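Dual specificity protein phosphatase 18 (Homo sapiens, PDB 2ESB) removes phosphate from phosphotyrosine and, less readily, phosphothreonine in MAP-kinase peptides, as a member of the dual-specificity branch of the protein-tyrosine phosphatase family. Local coordinates at residues I29-G32 with V33-N36; N51-V54 with E55-N58. All blocks are in the same frame, centred on the assembly; numbering follows the deposited sequence.

How the interactions relate
Both interactions are bends that follow parallel strands of the central five-stranded mixed sheet of the phosphatase domain. Interaction 1 comes first along the chain and leads from strand 27-30 toward helix 38-43; interaction 2 follows strand 48-51 and precedes strand 65-68. Strand 100-103 lies between these two strands in the sheet, so the two bends flank the strand that runs into Cys104, the predicted phosphocysteine nucleophile. Their centres are about 10 Å apart, and they meet directly where Asn36 lies against Asn58. Together they probably help to frame the catalytic loop from both neighbouring strands, with His103 touched by residues from both.

Interaction 1: I29-G32 with V33-N36; sequences ISNG and VAAN
Ser30 lies against Ala34 where strand 27-30 of the phosphatase sheet ends and the chain enters a helical turn, the bend being an Asx motif built on Asn31. Ser30 CB and Ala34 CB are 3.8 Å apart, a fit that suits two small residues in a buried place. With chi1 at 83°, Ser30 OG swings between the backbone N and the carbonyl carbon, from where it donates to Asn31 O (2.9 Å), in the carbonyl plane and on a lone pair. A short hydroxyl can thus cover a neighbouring carbonyl while Ser30 still packs on Leu101 and His103 of strand 100-103.

Asn31 carries most of the turn. Its side-chain oxygen takes the N-H of Ala34, OD1 to N 3.0 Å and almost straight at 173°, although the donor is tilted 26° from the carbonyl plane. Its backbone O also receives a weak bond from Ala35 N (3.4 Å), adding to the serine hydroxyl. Asparagine suits the place because its short amide accepts through OD1 from Ala34 N while ND2 hydrogen-bonds to Ser18 OG. The Asn31 and Val33 side chains lie side by side and point the same way, Asn31 ND2 3.9 Å from Val33 CG2.

Gly32 continues the bend with helical backbone angles that do not themselves demand a glycine; its backbone bonds to Ala105, just beyond Cys104, tying the turn to the catalytic loop. On the inner side Ala35, short enough to pack on Leu101 and His103, brings its CB within 3.6 Å of Gly32 O.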
loop_
_atom_site.group_PDB
_atom_site.type_symbol
_atom_site.label_atom_id
_atom_site.label_comp_id
_atom_site.label_asym_id
_atom_site.label_seq_id
_atom_site.Cartn_x
_atom_site.Cartn_y
_atom_site.Cartn_z
ATOM N N ILE A 29 -3.431 -2.026 -6.489
ATOM C CA ILE A 29 -3.941 -2.278 -5.139
ATOM C C ILE A 29 -5.326 -2.911 -5.282
ATOM O O ILE A 29 -6.089 -2.540 -6.178
ATOM C CB ILE A 29 -4.145 -0.990 -4.313
ATOM C CG1 ILE A 29 -2.812 -0.290 -4.045
ATOM C CG2 ILE A 29 -4.809 -1.347 -2.989
ATOM C CD1 ILE A 29 -2.991 1.074 -3.356
ATOM N N SER A 30 -5.667 -3.854 -4.413
ATOM C CA SER A 30 -6.994 -4.469 -4.498
ATOM C C SER A 30 -7.424 -5.063 -3.172
ATOM O O SER A 30 -6.665 -5.055 -2.194
ATOM C CB SER A 30 -7.016 -5.583 -5.559
ATOM O OG SER A 30 -6.514 -6.805 -5.023
ATOM N N ASN A 31 -8.651 -5.570 -3.130
ATOM C CA ASN A 31 -9.138 -6.214 -1.923
ATOM C C ASN A 31 -8.770 -7.700 -2.039
ATOM O O ASN A 31 -8.126 -8.115 -3.013
ATOM C CB ASN A 31 -10.653 -6.030 -1.777
ATOM C CG ASN A 31 -11.429 -6.729 -2.863
ATOM O OD1 ASN A 31 -10.851 -7.300 -3.786
ATOM N ND2 ASN A 31 -12.754 -6.691 -2.761
ATOM N N GLY A 32 -9.169 -8.499 -1.052
ATOM C CA GLY A 32 -8.838 -9.913 -1.069
ATOM C C GLY A 32 -9.525 -10.748 -2.130
ATOM O O GLY A 32 -8.989 -11.768 -2.565
ATOM N N VAL A 33 -10.717 -10.336 -2.547
ATOM C CA VAL A 33 -11.436 -11.082 -3.566
ATOM C C VAL A 33 -10.698 -11.057 -4.905
ATOM O O VAL A 33 -10.442 -12.097 -5.523
ATOM C CB VAL A 33 -12.839 -10.499 -3.798
ATOM C CG1 VAL A 33 -13.572 -11.330 -4.839
ATOM C CG2 VAL A 33 -13.610 -10.459 -2.488
ATOM N N ALA A 34 -10.363 -9.854 -5.344
ATOM C CA ALA A 34 -9.685 -9.660 -6.611
ATOM C C ALA A 34 -8.338 -10.353 -6.643
ATOM O O ALA A 34 -7.925 -10.869 -7.679
ATOM C CB ALA A 34 -9.514 -8.169 -6.873
ATOM N N ALA A 35 -7.672 -10.373 -5.493
ATOM C CA ALA A 35 -6.349 -10.965 -5.363
ATOM C C ALA A 35 -6.291 -12.459 -5.682
ATOM O O ALA A 35 -5.218 -12.995 -5.927
ATOM C CB ALA A 35 -5.814 -10.709 -3.958
ATOM N N ASN A 36 -7.436 -13.134 -5.655
ATOM C CA ASN A 36 -7.475 -14.561 -5.970
ATOM C C ASN A 36 -8.270 -14.821 -7.252
ATOM O O ASN A 36 -8.672 -15.952 -7.531
ATOM C CB ASN A 36 -8.083 -15.352 -4.811
ATOM C CG ASN A 36 -7.164 -15.421 -3.606
ATOM O OD1 ASN A 36 -7.623 -15.419 -2.464
ATOM N ND2 ASN A 36 -5.862 -15.491 -3.853
#

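Interaction 2: N51-V54 with E55-N58; sequences NVSV and EVVN
Asn51 reaches across the loop with its amide nitrogen and holds two acceptors, one with each hydrogen: ND2 is 2.8 Å from Val56 O and 3.0 Å from Asn58 OD1. CG stands anti to the backbone N (chi1 176°), which carries the amide to the far limb. Val56 O lies in the Asn51 amide plane, yet ND2 stands above the carbonyl planes of both acceptors, and the two asparagine amides are turned 86° apart. Ser53 OG links the other end, donating to Asn51 OD1 (2.7 Å) and accepting from Val56 N (3.0 Å), a double role that suits a small hydroxyl in a buried site. With a leucine in place of Asn51, Val56 O and Asn58 OD1 would probably lose their shared donor and Ser53 OG its acceptor.

Farther out, Glu55 folds back so that OE1 makes a weak bond to Val54 N (3.3 Å), while OE2 forms a salt bridge with Arg110. Asn58 ND2 bonds to His103 NE2. The loop is thereby joined to His103 and Arg110, which bracket Cys104 in the HCX5R signature loop of protein-tyrosine phosphatases.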
loop_
_atom_site.group_PDB
_atom_site.type_symbol
_atom_site.label_atom_id
_atom_site.label_comp_id
_atom_site.label_asym_id
_atom_site.label_seq_id
_atom_site.Cartn_x
_atom_site.Cartn_y
_atom_site.Cartn_z
ATOM N N ASN A 51 0.563 -9.905 -0.128
ATOM C CA ASN A 51 -0.588 -9.967 0.757
ATOM C C ASN A 51 -0.217 -9.314 2.081
ATOM O O ASN A 51 0.531 -9.876 2.884
ATOM C CB ASN A 51 -0.972 -11.451 0.917
ATOM C CG ASN A 51 -2.111 -11.691 1.899
ATOM O OD1 ASN A 51 -2.520 -10.813 2.657
ATOM N ND2 ASN A 51 -2.607 -12.919 1.902
ATOM N N VAL A 52 -0.738 -8.111 2.303
ATOM C CA VAL A 52 -0.447 -7.386 3.526
ATOM C C VAL A 52 -1.539 -7.644 4.566
ATOM O O VAL A 52 -2.344 -6.770 4.880
ATOM C CB VAL A 52 -0.323 -5.859 3.252
ATOM C CG1 VAL A 52 0.374 -5.184 4.415
ATOM C CG2 VAL A 52 0.454 -5.616 1.961
ATOM N N SER A 53 -1.573 -8.860 5.090
ATOM C CA SER A 53 -2.576 -9.211 6.097
ATOM C C SER A 53 -2.162 -10.475 6.825
ATOM O O SER A 53 -1.329 -11.242 6.349
ATOM C CB SER A 53 -3.928 -9.487 5.446
ATOM O OG SER A 53 -3.937 -10.812 4.930
ATOM N N VAL A 54 -2.777 -10.696 7.975
ATOM C CA VAL A 54 -2.511 -11.885 8.748
ATOM C C VAL A 54 -3.535 -12.934 8.340
ATOM O O VAL A 54 -3.218 -14.110 8.190
ATOM C CB VAL A 54 -2.710 -11.620 10.263
ATOM C CG1 VAL A 54 -2.519 -12.903 11.049
ATOM C CG2 VAL A 54 -1.729 -10.567 10.739
ATOM N N GLU A 55 -4.756 -12.467 8.114
ATOM C CA GLU A 55 -5.894 -13.337 7.855
ATOM C C GLU A 55 -6.302 -13.772 6.448
ATOM O O GLU A 55 -6.986 -14.781 6.304
ATOM C CB GLU A 55 -7.121 -12.731 8.555
ATOM C CG GLU A 55 -7.816 -11.597 7.785
ATOM C CD GLU A 55 -7.146 -10.233 7.941
ATOM O OE1 GLU A 55 -6.001 -10.156 8.438
ATOM O OE2 GLU A 55 -7.779 -9.227 7.561
ATOM N N VAL A 56 -5.911 -13.034 5.415
ATOM C CA VAL A 56 -6.300 -13.405 4.056
ATOM C C VAL A 56 -5.431 -14.516 3.482
ATOM O O VAL A 56 -4.199 -14.457 3.538
ATOM C CB VAL A 56 -6.241 -12.175 3.110
ATOM C CG1 VAL A 56 -6.752 -12.549 1.717
ATOM C CG2 VAL A 56 -7.063 -11.033 3.700
ATOM N N VAL A 57 -6.079 -15.537 2.934
ATOM C CA VAL A 57 -5.365 -16.654 2.328
ATOM C C VAL A 57 -5.341 -16.491 0.804
ATOM O O VAL A 57 -6.367 -16.191 0.194
ATOM C CB VAL A 57 -6.048 -17.993 2.662
ATOM C CG1 VAL A 57 -5.468 -19.106 1.767
ATOM C CG2 VAL A 57 -5.868 -18.309 4.150
ATOM N N ASN A 58 -4.173 -16.674 0.195
ATOM C CA ASN A 58 -4.050 -16.585 -1.262
ATOM C C ASN A 58 -4.158 -17.957 -1.926
ATOM O O ASN A 58 -3.664 -18.954 -1.389
ATOM C CB ASN A 58 -2.673 -16.036 -1.678
ATOM C CG ASN A 58 -2.536 -14.548 -1.473
ATOM O OD1 ASN A 58 -1.709 -14.097 -0.692
ATOM N ND2 ASN A 58 -3.350 -13.775 -2.190
#